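Local coordinates for protein SusD homolog (Bacteroides thetaiotaomicron VPI-5482, PDB 3FDH) that probably binds glycans at the cell surface as a SusD/RagB-family lipoprotein, serving their capture and uptake across the outer membrane, at residues A282-I287 and I374-L379; V323-A328 and W425-E430; N411-T416 and E446-L451; Q419-M424 and T432-D437. All coordinates share one frame; numbering follows the deposited sequence.

Contact 1 of 4, residues A282-I287 and I374-L379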
loop_
_atom_site.group_PDB
_atom_site.type_symbol
_atom_site.label_atom_id
_atom_site.label_comp_id
_atom_site.label_asym_id
_atom_site.label_seq_id
_atom_site.Cartn_x
_atom_site.Cartn_y
_atom_site.Cartn_z
ATOM N N ALA A 282 -10.037 3.243 -17.330
ATOM C CA ALA A 282 -9.505 3.886 -16.134
ATOM C C ALA A 282 -8.735 5.198 -16.354
ATOM O O ALA A 282 -7.978 5.638 -15.504
ATOM C CB ALA A 282 -8.612 2.899 -15.381
ATOM N N PHE A 283 -8.946 5.803 -17.494
ATOM C CA PHE A 283 -8.274 7.062 -17.875
ATOM C C PHE A 283 -9.206 8.136 -18.371
ATOM O O PHE A 283 -10.125 7.882 -19.133
ATOM C CB PHE A 283 -7.184 6.808 -18.936
ATOM C CG PHE A 283 -6.078 5.927 -18.456
ATOM C CD1 PHE A 283 -5.132 6.408 -17.575
ATOM C CD2 PHE A 283 -5.961 4.634 -18.899
ATOM C CE1 PHE A 283 -4.116 5.595 -17.113
ATOM C CE2 PHE A 283 -4.938 3.817 -18.446
ATOM C CZ PHE A 283 -4.005 4.302 -17.561
ATOM N N PHE A 284 -8.937 9.353 -17.904
ATOM C CA PHE A 284 -9.648 10.551 -18.273
ATOM C C PHE A 284 -8.683 11.601 -18.830
ATOM O O PHE A 284 -7.553 11.786 -18.381
ATOM C CB PHE A 284 -10.416 11.217 -17.116
ATOM C CG PHE A 284 -11.355 10.307 -16.355
ATOM C CD1 PHE A 284 -12.019 9.261 -16.971
ATOM C CD2 PHE A 284 -11.638 10.587 -15.012
ATOM C CE1 PHE A 284 -12.908 8.458 -16.252
ATOM C CE2 PHE A 284 -12.524 9.804 -14.289
ATOM C CZ PHE A 284 -13.162 8.728 -14.914
ATOM N N THR A 285 -9.188 12.299 -19.832
ATOM C CA THR A 285 -8.421 13.365 -20.460
ATOM C C THR A 285 -8.326 14.583 -19.548
ATOM O O THR A 285 -8.983 14.668 -18.497
ATOM C CB THR A 285 -9.128 13.884 -21.755
ATOM O OG1 THR A 285 -10.364 14.533 -21.390
ATOM C CG2 THR A 285 -9.384 12.745 -22.776
ATOM N N PRO A 286 -7.477 15.538 -19.939
ATOM C CA PRO A 286 -7.522 16.829 -19.279
ATOM C C PRO A 286 -8.887 17.454 -19.556
ATOM O O PRO A 286 -9.655 16.961 -20.388
ATOM C CB PRO A 286 -6.425 17.643 -19.984
ATOM C CG PRO A 286 -5.658 16.697 -20.818
ATOM C CD PRO A 286 -6.466 15.468 -21.012
ATOM N N ILE A 287 -9.194 18.514 -18.833
ATOM C CA ILE A 287 -10.454 19.217 -19.025
ATOM C C ILE A 287 -10.359 20.018 -20.314
ATOM O O ILE A 287 -9.398 20.736 -20.538
ATOM C CB ILE A 287 -10.786 20.180 -17.857
ATOM C CG1 ILE A 287 -10.885 19.417 -16.526
ATOM C CG2 ILE A 287 -12.083 20.924 -18.176
ATOM C CD1 ILE A 287 -10.666 20.283 -15.251
ATOM N N ILE A 374 -17.149 4.828 -8.718
ATOM C CA ILE A 374 -17.268 5.886 -7.700
ATOM C C ILE A 374 -16.836 7.206 -8.340
ATOM O O ILE A 374 -17.461 8.266 -8.169
ATOM C CB ILE A 374 -16.421 5.563 -6.433
ATOM C CG1 ILE A 374 -17.134 4.469 -5.599
ATOM C CG2 ILE A 374 -16.202 6.793 -5.577
ATOM C CD1 ILE A 374 -16.235 3.880 -4.470
ATOM N N ALA A 375 -15.745 7.118 -9.100
ATOM C CA ALA A 375 -15.116 8.304 -9.724
ATOM C C ALA A 375 -15.995 8.923 -10.795
ATOM O O ALA A 375 -16.119 10.139 -10.869
ATOM C CB ALA A 375 -13.730 7.986 -10.266
ATOM N N ILE A 376 -16.603 8.062 -11.602
ATOM C CA ILE A 376 -17.526 8.479 -12.659
ATOM C C ILE A 376 -18.732 9.162 -12.026
ATOM O O ILE A 376 -19.178 10.209 -12.487
ATOM C CB ILE A 376 -17.946 7.273 -13.565
ATOM C CG1 ILE A 376 -16.731 6.807 -14.389
ATOM C CG2 ILE A 376 -19.136 7.646 -14.475
ATOM C CD1 ILE A 376 -16.924 5.490 -15.100
ATOM N N LYS A 377 -19.232 8.589 -10.942
ATOM C CA LYS A 377 -20.396 9.151 -10.290
ATOM C C LYS A 377 -19.996 10.523 -9.735
ATOM O O LYS A 377 -20.668 11.509 -9.948
ATOM C CB LYS A 377 -20.948 8.225 -9.188
ATOM C CG LYS A 377 -22.289 8.667 -8.575
ATOM C CD LYS A 377 -22.511 7.994 -7.224
ATOM C CE LYS A 377 -23.901 8.252 -6.611
ATOM N NZ LYS A 377 -24.953 7.305 -7.111
ATOM N N GLU A 378 -18.847 10.597 -9.100
ATOM C CA GLU A 378 -18.391 11.856 -8.504
ATOM C C GLU A 378 -18.235 12.980 -9.534
ATOM O O GLU A 378 -18.648 14.120 -9.292
ATOM C CB GLU A 378 -17.078 11.646 -7.734
ATOM C CG GLU A 378 -16.414 12.929 -7.263
ATOM C CD GLU A 378 -17.236 13.742 -6.262
ATOM O OE1 GLU A 378 -18.242 13.254 -5.691
ATOM O OE2 GLU A 378 -16.852 14.916 -6.073
ATOM N N LEU A 379 -17.639 12.668 -10.677
ATOM C CA LEU A 379 -17.448 13.671 -11.754
ATOM C C LEU A 379 -18.740 14.153 -12.363
ATOM O O LEU A 379 -18.862 15.303 -12.763
ATOM C CB LEU A 379 -16.522 13.167 -12.867
ATOM C CG LEU A 379 -15.036 13.300 -12.537
ATOM C CD1 LEU A 379 -14.192 12.630 -13.622
ATOM C CD2 LEU A 379 -14.691 14.770 -12.432
#
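Phe284, Ile376 and Leu379 carry this contact, which is wholly apolar across the two segments; no hydrogen bond links them. The closer of the two meetings is that of Phe284 CE2 with Leu379 CD1, at 3.3 Å, tight for two carbons. The two side chains come from opposite directions, and the methyl reaches the ring obliquely, lying near Phe284 CD2 as well. Ile376 meets the far end of the ring: its CG1 stands 4.1 Å from Phe284 CZ, at the ring edge and close to the ring plane, with the two side chains at about a right angle. A long flat ring suits Phe284, because it has to bridge from the strand to the helix, while branched aliphatic residues one helical turn apart offer carbons to its end and side.

A polar bond lies within 282-287, where Thr285 OG1 donates to Pro286 O at 2.7 Å.

Leu383 touches both Phe284 and Ile376 from strand 383-384. The arrangement joins strand 283-284, which pairs antiparallel with 319-320, to the end of helix 354-379, in keeping with the mainly helical SusD-like fold.

Contact 2 of 4, residues V323-A328 and W425-E430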
loop_
_atom_site.group_PDB
_atom_site.type_symbol
_atom_site.label_atom_id
_atom_site.label_comp_id
_atom_site.label_asym_id
_atom_site.label_seq_id
_atom_site.Cartn_x
_atom_site.Cartn_y
_atom_site.Cartn_z
ATOM N N VAL A 323 -8.123 9.231 -9.270
ATOM C CA VAL A 323 -7.926 10.479 -8.543
ATOM C C VAL A 323 -9.275 11.109 -8.141
ATOM O O VAL A 323 -9.321 11.991 -7.298
ATOM C CB VAL A 323 -7.017 11.488 -9.321
ATOM C CG1 VAL A 323 -5.612 10.845 -9.698
ATOM C CG2 VAL A 323 -7.750 12.088 -10.547
ATOM N N TYR A 324 -10.378 10.651 -8.745
ATOM C CA TYR A 324 -11.730 11.156 -8.434
ATOM C C TYR A 324 -12.598 10.185 -7.627
ATOM O O TYR A 324 -13.817 10.359 -7.485
ATOM C CB TYR A 324 -12.447 11.599 -9.720
ATOM C CG TYR A 324 -11.993 12.983 -10.144
ATOM C CD1 TYR A 324 -12.394 14.106 -9.437
ATOM C CD2 TYR A 324 -11.154 13.163 -11.231
ATOM C CE1 TYR A 324 -11.956 15.363 -9.805
ATOM C CE2 TYR A 324 -10.693 14.409 -11.585
ATOM C CZ TYR A 324 -11.091 15.502 -10.864
ATOM O OH TYR A 324 -10.662 16.760 -11.259
ATOM N N ALA A 325 -11.956 9.149 -7.092
ATOM C CA ALA A 325 -12.648 8.079 -6.314
ATOM C C ALA A 325 -12.838 8.545 -4.868
ATOM O O ALA A 325 -12.280 7.991 -3.943
ATOM C CB ALA A 325 -11.837 6.761 -6.350
ATOM N N LYS A 326 -13.726 9.525 -4.721
ATOM C CA LYS A 326 -13.887 10.267 -3.481
ATOM C C LYS A 326 -14.137 9.449 -2.220
ATOM O O LYS A 326 -13.586 9.752 -1.138
ATOM C CB LYS A 326 -14.973 11.327 -3.643
ATOM C CG LYS A 326 -15.074 12.281 -2.464
ATOM C CD LYS A 326 -16.179 13.287 -2.726
ATOM C CE LYS A 326 -16.264 14.338 -1.633
ATOM N NZ LYS A 326 -17.213 15.455 -1.979
ATOM N N THR A 327 -14.939 8.408 -2.399
ATOM C CA THR A 327 -15.362 7.563 -1.300
ATOM C C THR A 327 -14.875 6.135 -1.403
ATOM O O THR A 327 -15.330 5.274 -0.677
ATOM C CB THR A 327 -16.885 7.612 -1.113
ATOM O OG1 THR A 327 -17.533 7.141 -2.290
ATOM C CG2 THR A 327 -17.344 9.044 -0.832
ATOM N N ALA A 328 -13.882 5.883 -2.239
ATOM C CA ALA A 328 -13.336 4.529 -2.299
ATOM C C ALA A 328 -12.685 4.190 -0.962
ATOM O O ALA A 328 -11.992 5.040 -0.367
ATOM C CB ALA A 328 -12.299 4.397 -3.451
ATOM N N TRP A 425 -2.821 -0.999 -8.443
ATOM C CA TRP A 425 -3.002 0.373 -8.968
ATOM C C TRP A 425 -4.448 0.765 -8.668
ATOM O O TRP A 425 -5.384 0.057 -8.989
ATOM C CB TRP A 425 -2.834 0.365 -10.480
ATOM C CG TRP A 425 -3.145 1.631 -11.163
ATOM C CD1 TRP A 425 -2.705 2.876 -10.809
ATOM C CD2 TRP A 425 -3.877 1.798 -12.377
ATOM N NE1 TRP A 425 -3.141 3.827 -11.697
ATOM C CE2 TRP A 425 -3.895 3.192 -12.661
ATOM C CE3 TRP A 425 -4.541 0.910 -13.261
ATOM C CZ2 TRP A 425 -4.506 3.705 -13.782
ATOM C CZ3 TRP A 425 -5.191 1.436 -14.337
ATOM C CH2 TRP A 425 -5.146 2.822 -14.615
ATOM N N GLY A 426 -4.611 1.921 -8.080
ATOM C CA GLY A 426 -5.902 2.462 -7.726
ATOM C C GLY A 426 -5.919 3.610 -6.737
ATOM O O GLY A 426 -4.907 4.327 -6.566
ATOM N N ALA A 427 -7.060 3.744 -6.082
ATOM C CA ALA A 427 -7.325 4.765 -5.042
ATOM C C ALA A 427 -7.357 4.108 -3.674
ATOM O O ALA A 427 -7.768 4.708 -2.658
ATOM C CB ALA A 427 -8.715 5.463 -5.334
ATOM N N SER A 428 -6.932 2.850 -3.644
ATOM C CA SER A 428 -7.021 1.998 -2.437
ATOM C C SER A 428 -5.894 2.102 -1.412
ATOM O O SER A 428 -5.974 1.495 -0.333
ATOM C CB SER A 428 -7.218 0.517 -2.821
ATOM O OG SER A 428 -8.346 0.347 -3.668
ATOM N N GLY A 429 -4.849 2.842 -1.765
ATOM C CA GLY A 429 -3.664 2.995 -0.916
ATOM C C GLY A 429 -2.672 1.854 -1.057
ATOM O O GLY A 429 -1.879 1.616 -0.161
ATOM N N GLU A 430 -2.693 1.159 -2.192
ATOM C CA GLU A 430 -1.827 -0.049 -2.391
ATOM C C GLU A 430 -0.448 0.158 -3.015
ATOM O O GLU A 430 0.351 -0.792 -3.129
ATOM C CB GLU A 430 -2.610 -1.137 -3.142
ATOM C CG GLU A 430 -3.784 -1.661 -2.339
ATOM C CD GLU A 430 -4.455 -2.870 -2.976
ATOM O OE1 GLU A 430 -5.006 -2.734 -4.095
ATOM O OE2 GLU A 430 -4.438 -3.955 -2.341
#
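The methyls of Ala325 and Ala427 are brought against each other by the backbone, since neither residue has a side-chain torsion to adjust. At Ala325, phi -83° and psi 70° make the residue the centre of an inverse gamma turn, with a weak bond of 2.9 Å from Lys326 N to Tyr324 O. Ala325 also opens a type I beta turn that ends at Ala328, closed by Ala328 N bonding to Ala325 O at 3.1 Å. The two overlapping turns leave the methyls of Ala325 and Ala328 directed at the other loop, whereas Lys326 points away from it.

On the opposing loop, the methyl of Ala427 points toward the 323-328 loop and meets both. Its CB is 3.5 Å from Ala325 CB, a snug approach, and 4.2 Å from Ala328 CB. The contact is thus one methyl set against two, and the backbones come near, with the CA atoms of Ala325 and Ala427 6.4 Å apart. Alanine suits all three places: each is buried, and a methyl is all that the close approach of the loops calls for.

Asn249 ND2 adds a polar tie, bonding to the carbonyl oxygens of both Ala328 and Ala427. A backbone hydrogen bond between Ser428 and Leu331 ties the 425-430 loop to strand 330-331. Around the methyls lie Phe251 of helix 250-258, which touches Ala427, and Ser371 of helix 354-379, which touches Ala328. The contact therefore joins the loop between strands 319-320 and 330-331 to the one between helices 412-423 and 431-443.

Contact 3 of 4, residues N411-T416 and E446-L451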
loop_
_atom_site.group_PDB
_atom_site.type_symbol
_atom_site.label_atom_id
_atom_site.label_comp_id
_atom_site.label_asym_id
_atom_site.label_seq_id
_atom_site.Cartn_x
_atom_site.Cartn_y
_atom_site.Cartn_z
ATOM N N ASN A 411 5.241 -18.170 -17.955
ATOM C CA ASN A 411 6.157 -17.625 -16.930
ATOM C C ASN A 411 5.378 -17.374 -15.657
ATOM O O ASN A 411 5.033 -16.226 -15.366
ATOM C CB ASN A 411 6.768 -16.302 -17.396
ATOM C CG ASN A 411 7.626 -16.450 -18.621
ATOM O OD1 ASN A 411 8.744 -16.930 -18.533
ATOM N ND2 ASN A 411 7.131 -15.997 -19.771
ATOM N N PRO A 412 5.089 -18.440 -14.893
ATOM C CA PRO A 412 4.209 -18.333 -13.735
ATOM C C PRO A 412 4.509 -17.204 -12.765
ATOM O O PRO A 412 3.676 -16.346 -12.537
ATOM C CB PRO A 412 4.357 -19.692 -13.049
ATOM C CG PRO A 412 4.789 -20.648 -14.145
ATOM C CD PRO A 412 5.449 -19.834 -15.214
ATOM N N LEU A 413 5.677 -17.212 -12.192
ATOM C CA LEU A 413 6.019 -16.174 -11.221
ATOM C C LEU A 413 5.975 -14.759 -11.784
ATOM O O LEU A 413 5.412 -13.841 -11.180
ATOM C CB LEU A 413 7.394 -16.423 -10.590
ATOM C CG LEU A 413 7.782 -15.417 -9.492
ATOM C CD1 LEU A 413 6.786 -15.392 -8.333
ATOM C CD2 LEU A 413 9.209 -15.730 -9.020
ATOM N N GLN A 414 6.631 -14.611 -12.919
ATOM C CA GLN A 414 6.755 -13.319 -13.592
ATOM C C GLN A 414 5.391 -12.718 -13.796
ATOM O O GLN A 414 5.157 -11.567 -13.470
ATOM C CB GLN A 414 7.437 -13.465 -14.952
ATOM C CG GLN A 414 7.446 -12.181 -15.740
ATOM C CD GLN A 414 8.169 -12.310 -17.064
ATOM O OE1 GLN A 414 9.369 -12.435 -17.087
ATOM N NE2 GLN A 414 7.435 -12.237 -18.173
ATOM N N GLU A 415 4.522 -13.525 -14.379
ATOM C CA GLU A 415 3.144 -13.126 -14.708
ATOM C C GLU A 415 2.332 -12.792 -13.462
ATOM O O GLU A 415 1.576 -11.823 -13.417
ATOM C CB GLU A 415 2.444 -14.184 -15.543
ATOM C CG GLU A 415 1.041 -13.780 -15.933
ATOM C CD GLU A 415 0.935 -12.494 -16.811
ATOM O OE1 GLU A 415 1.918 -12.035 -17.447
ATOM O OE2 GLU A 415 -0.190 -11.952 -16.889
ATOM N N THR A 416 2.511 -13.615 -12.446
ATOM C CA THR A 416 1.874 -13.407 -11.163
ATOM C C THR A 416 2.234 -12.042 -10.582
ATOM O O THR A 416 1.375 -11.311 -10.128
ATOM C CB THR A 416 2.199 -14.554 -10.146
ATOM O OG1 THR A 416 1.649 -15.791 -10.653
ATOM C CG2 THR A 416 1.633 -14.238 -8.689
ATOM N N GLU A 446 15.245 -9.885 -9.343
ATOM C CA GLU A 446 14.169 -10.158 -10.290
ATOM C C GLU A 446 13.736 -8.840 -10.929
ATOM O O GLU A 446 13.582 -7.819 -10.262
ATOM C CB GLU A 446 13.013 -10.839 -9.598
ATOM C CG GLU A 446 13.389 -12.259 -9.091
ATOM C CD GLU A 446 12.377 -12.878 -8.134
ATOM O OE1 GLU A 446 11.470 -12.169 -7.642
ATOM O OE2 GLU A 446 12.530 -14.091 -7.846
ATOM N N ASN A 447 13.540 -8.901 -12.231
ATOM C CA ASN A 447 13.202 -7.729 -13.041
ATOM C C ASN A 447 11.901 -8.011 -13.784
ATOM O O ASN A 447 11.936 -8.197 -14.996
ATOM C CB ASN A 447 14.288 -7.462 -14.125
ATOM C CG ASN A 447 15.741 -7.341 -13.577
ATOM O OD1 ASN A 447 16.168 -8.038 -12.649
ATOM N ND2 ASN A 447 16.518 -6.473 -14.214
ATOM N N PHE A 448 10.780 -8.065 -13.082
ATOM C CA PHE A 448 9.516 -8.434 -13.711
ATOM C C PHE A 448 8.695 -7.215 -14.079
ATOM O O PHE A 448 7.990 -7.194 -15.091
ATOM C CB PHE A 448 8.678 -9.364 -12.816
ATOM C CG PHE A 448 9.364 -10.664 -12.420
ATOM C CD1 PHE A 448 10.187 -11.341 -13.306
ATOM C CD2 PHE A 448 9.132 -11.238 -11.154
ATOM C CE1 PHE A 448 10.809 -12.559 -12.923
ATOM C CE2 PHE A 448 9.717 -12.434 -10.792
ATOM C CZ PHE A 448 10.575 -13.079 -11.668
ATOM N N ILE A 449 8.841 -6.193 -13.253
ATOM C CA ILE A 449 8.089 -4.937 -13.402
ATOM C C ILE A 449 8.994 -3.902 -14.030
ATOM O O ILE A 449 9.971 -3.489 -13.451
ATOM C CB ILE A 449 7.544 -4.385 -12.047
ATOM C CG1 ILE A 449 6.723 -5.432 -11.291
ATOM C CG2 ILE A 449 6.769 -3.055 -12.246
ATOM C CD1 ILE A 449 5.660 -6.026 -12.073
ATOM N N THR A 450 8.665 -3.497 -15.240
ATOM C CA THR A 450 9.466 -2.490 -15.943
ATOM C C THR A 450 9.093 -1.071 -15.556
ATOM O O THR A 450 7.924 -0.687 -15.575
ATOM C CB THR A 450 9.263 -2.596 -17.471
ATOM O OG1 THR A 450 9.697 -3.885 -17.911
ATOM C CG2 THR A 450 10.085 -1.537 -18.212
ATOM N N LEU A 451 10.111 -0.299 -15.231
ATOM C CA LEU A 451 9.975 1.142 -14.943
ATOM C C LEU A 451 10.726 1.891 -16.002
ATOM O O LEU A 451 11.799 1.471 -16.394
ATOM C CB LEU A 451 10.541 1.489 -13.561
ATOM C CG LEU A 451 9.826 0.744 -12.425
ATOM C CD1 LEU A 451 10.428 1.256 -11.111
ATOM C CD2 LEU A 451 8.339 0.960 -12.510
#
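Phe448 lays its ring flat against Gln414 at the start of helix 412-423. Gln414 CA sits 3.8 Å from the ring centroid and only 8° off the ring normal, a CH-pi contact made by the backbone carbon itself. Gln414 CB lies over the same face and CG, anti to the backbone N (chi1 174°), passes the ring's border, 3.8 Å from Phe448 CD1; the amide plane is turned 54° from the ring. Glutamine suits this partly exposed position, since its methylenes can lie on an aromatic surface while the amide continues beyond them.

Leu413 crosses the Phe448 side chain at about a right angle, and its CD2 comes within 3.8 Å of Phe448 CE2, obliquely to the ring. The same methyl lies 3.9 Å from Glu446 OE2, an oxygen that has its true partner in a salt bridge with Arg348. Glu446 CB covers the ring face opposite to Gln414, offset toward the rim, so the ring is sandwiched between aliphatic carbons.

An alanine in place of Phe448 would probably leave Gln414 CA and the Leu413 methyl without their aromatic partner and open a gap between the helix and the loop.

Met441 of helix 431-443 and Met417 of helix 412-423 also touch Phe448, while Leu413 packs on Arg348 of helix 335-348. The ring thereby seats the loop after helix 431-443 on the beginning of helix 412-423.

Contact 4 of 4, residues Q419-M424 and T432-D437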
loop_
_atom_site.group_PDB
_atom_site.type_symbol
_atom_site.label_atom_id
_atom_site.label_comp_id
_atom_site.label_asym_id
_atom_site.label_seq_id
_atom_site.Cartn_x
_atom_site.Cartn_y
_atom_site.Cartn_z
ATOM N N GLN A 419 0.763 -9.136 -12.596
ATOM C CA GLN A 419 -0.646 -9.035 -12.281
ATOM C C GLN A 419 -0.886 -8.412 -10.909
ATOM O O GLN A 419 -1.829 -7.632 -10.731
ATOM C CB GLN A 419 -1.390 -10.397 -12.448
ATOM C CG GLN A 419 -1.508 -10.859 -13.920
ATOM C CD GLN A 419 -2.218 -9.829 -14.828
ATOM O OE1 GLN A 419 -3.216 -9.213 -14.437
ATOM N NE2 GLN A 419 -1.709 -9.657 -16.044
ATOM N N LYS A 420 -0.006 -8.693 -9.949
ATOM C CA LYS A 420 -0.151 -8.131 -8.618
ATOM C C LYS A 420 0.009 -6.637 -8.778
ATOM O O LYS A 420 -0.750 -5.849 -8.261
ATOM C CB LYS A 420 0.902 -8.717 -7.651
ATOM C CG LYS A 420 0.733 -8.297 -6.224
ATOM C CD LYS A 420 1.733 -8.937 -5.281
ATOM C CE LYS A 420 1.344 -8.801 -3.814
ATOM N NZ LYS A 420 2.569 -9.035 -2.906
ATOM N N TYR A 421 1.063 -6.273 -9.485
ATOM C CA TYR A 421 1.376 -4.867 -9.823
ATOM C C TYR A 421 0.198 -4.133 -10.466
ATOM O O TYR A 421 -0.220 -3.088 -9.955
ATOM C CB TYR A 421 2.668 -4.749 -10.654
ATOM C CG TYR A 421 2.937 -3.340 -11.131
ATOM C CD1 TYR A 421 2.439 -2.909 -12.358
ATOM C CD2 TYR A 421 3.721 -2.458 -10.400
ATOM C CE1 TYR A 421 2.620 -1.620 -12.805
ATOM C CE2 TYR A 421 3.927 -1.161 -10.845
ATOM C CZ TYR A 421 3.400 -0.737 -12.045
ATOM O OH TYR A 421 3.617 0.574 -12.510
ATOM N N LEU A 422 -0.455 -4.739 -11.469
ATOM C CA LEU A 422 -1.579 -4.100 -12.151
ATOM C C LEU A 422 -2.838 -3.997 -11.284
ATOM O O LEU A 422 -3.585 -3.013 -11.369
ATOM C CB LEU A 422 -1.918 -4.840 -13.469
ATOM C CG LEU A 422 -0.774 -4.726 -14.494
ATOM C CD1 LEU A 422 -1.166 -5.574 -15.721
ATOM C CD2 LEU A 422 -0.530 -3.270 -14.919
ATOM N N ALA A 423 -3.051 -5.005 -10.438
ATOM C CA ALA A 423 -4.206 -5.012 -9.506
ATOM C C ALA A 423 -4.165 -3.959 -8.414
ATOM O O ALA A 423 -5.170 -3.475 -7.936
ATOM C CB ALA A 423 -4.349 -6.369 -8.840
HETATM N N MSE A 424 -2.952 -3.629 -8.035
HETATM C CA MSE A 424 -2.660 -2.772 -6.865
HETATM C C MSE A 424 -2.513 -1.270 -7.189
HETATM O O MSE A 424 -2.297 -0.412 -6.347
HETATM C CB MSE A 424 -1.557 -3.425 -6.038
HETATM C CG MSE A 424 -2.018 -4.677 -5.423
HETATM SE SE MSE A 424 -0.812 -5.636 -4.282
HETATM C CE MSE A 424 -0.757 -4.486 -2.705
ATOM N N THR A 432 1.816 1.762 -1.752
ATOM C CA THR A 432 2.743 1.615 -0.624
ATOM C C THR A 432 3.302 0.184 -0.649
ATOM O O THR A 432 4.510 -0.079 -0.670
ATOM C CB THR A 432 1.974 1.874 0.700
ATOM O OG1 THR A 432 1.656 3.274 0.799
ATOM C CG2 THR A 432 2.773 1.474 1.912
ATOM N N GLU A 433 2.393 -0.761 -0.673
ATOM C CA GLU A 433 2.777 -2.182 -0.672
ATOM C C GLU A 433 3.432 -2.599 -2.008
ATOM O O GLU A 433 4.336 -3.408 -2.033
ATOM C CB GLU A 433 1.572 -3.046 -0.287
ATOM C CG GLU A 433 1.820 -4.531 -0.199
ATOM C CD GLU A 433 2.812 -4.927 0.886
ATOM O OE1 GLU A 433 3.161 -4.107 1.734
ATOM O OE2 GLU A 433 3.206 -6.109 0.899
ATOM N N THR A 434 2.991 -2.033 -3.118
ATOM C CA THR A 434 3.595 -2.391 -4.424
ATOM C C THR A 434 5.047 -2.020 -4.496
ATOM O O THR A 434 5.873 -2.729 -5.072
ATOM C CB THR A 434 2.893 -1.774 -5.543
ATOM O OG1 THR A 434 1.601 -2.389 -5.606
ATOM C CG2 THR A 434 3.657 -2.026 -6.861
ATOM N N TYR A 435 5.332 -0.940 -3.796
ATOM C CA TYR A 435 6.705 -0.421 -3.693
ATOM C C TYR A 435 7.612 -1.339 -2.835
ATOM O O TYR A 435 8.785 -1.539 -3.146
ATOM C CB TYR A 435 6.650 0.986 -3.153
ATOM C CG TYR A 435 7.980 1.593 -2.867
ATOM C CD1 TYR A 435 8.833 1.997 -3.909
ATOM C CD2 TYR A 435 8.361 1.847 -1.571
ATOM C CE1 TYR A 435 10.051 2.566 -3.639
ATOM C CE2 TYR A 435 9.554 2.429 -1.295
ATOM C CZ TYR A 435 10.397 2.802 -2.323
ATOM O OH TYR A 435 11.564 3.396 -1.965
ATOM N N ASN A 436 7.034 -1.946 -1.816
ATOM C CA ASN A 436 7.710 -2.990 -1.048
ATOM C C ASN A 436 7.977 -4.181 -1.955
ATOM O O ASN A 436 9.082 -4.678 -1.998
ATOM C CB ASN A 436 6.903 -3.457 0.150
ATOM C CG ASN A 436 6.775 -2.400 1.216
ATOM O OD1 ASN A 436 7.721 -1.625 1.441
ATOM N ND2 ASN A 436 5.597 -2.347 1.878
ATOM N N ASP A 437 6.962 -4.643 -2.690
ATOM C CA ASP A 437 7.158 -5.796 -3.561
ATOM C C ASP A 437 8.245 -5.530 -4.588
ATOM O O ASP A 437 9.067 -6.384 -4.912
ATOM C CB ASP A 437 5.886 -6.148 -4.338
ATOM C CG ASP A 437 4.810 -6.912 -3.495
ATOM O OD1 ASP A 437 5.154 -7.820 -2.709
ATOM O OD2 ASP A 437 3.601 -6.689 -3.733
HETATM O O HOH W 1 2.197 -8.406 -0.193
#
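Lys420 and Asp437 join the two arms of an antiparallel helical hairpin, in which helices 412-423 and 431-443 are connected by a short loop. From CB the lysine runs out extended, its CG anti to the backbone N (chi1 -174°), which sends the chain across to the facing helix. Beyond CG, Lys420 CD closes to 3.3 Å of Asp437 OD2. Lys420 CE comes nearer still to Asp437 OD2, at 3.1 Å. At the tip, NZ forms the salt bridge, 2.7 Å from Asp437 OD2, which it meets on the syn side, 19° out of the carboxylate plane. A weaker bond runs to Asp437 OD1, which also pairs with Arg440. NZ further donates to a water that in turn donates to Glu433 OE2, whose own salt bridge is with Arg208. Lysine fits because this buried site needs a long, slim chain ending in several N-H donors. A methionine in its place would probably leave the Asp437 carboxylate without its cross-helix counter-charge and the water without its donor.

Packing contacts lie beside the charges. Thr434 CG2 packs obliquely on the Tyr421 ring, 3.6 Å from Tyr421 CD2, and Thr434 OG1, bonded to Tyr51 and to the carbonyl of Glu430, lies near CB of Met424. The selenomethionine at Met424 bends at its third torsion so that CE reaches Glu433 CG at 3.6 Å. Glu433 is itself steadied within its helix: Asn436 ND2 donates to Glu433 OE1 with an N-H...O angle of 163°, from above the carboxylate plane.

Followed from the N terminus, the chain passes 282-287 and then 323-328 before helix 354-379 closes contact 1 at its end. Contact 2 is still open at that point, so the two cross. Next come 411-416 and 419-424, both on helix 412-423, which open contacts 3 and 4; the loop 425-430 then closes contact 2, crossing both. Of contacts 3 and 4, contact 4 closes first, at helix 431-443, nested inside the loop that contact 3 closes. Contact 2 touches contact 1 (Trp425 on Phe283) and contact 4 (Glu430 on Met424), and contact 4 touches contact 3 (Tyr421 on Ile449), so the four run from the short strands and helix 354-379 to the helical hairpin.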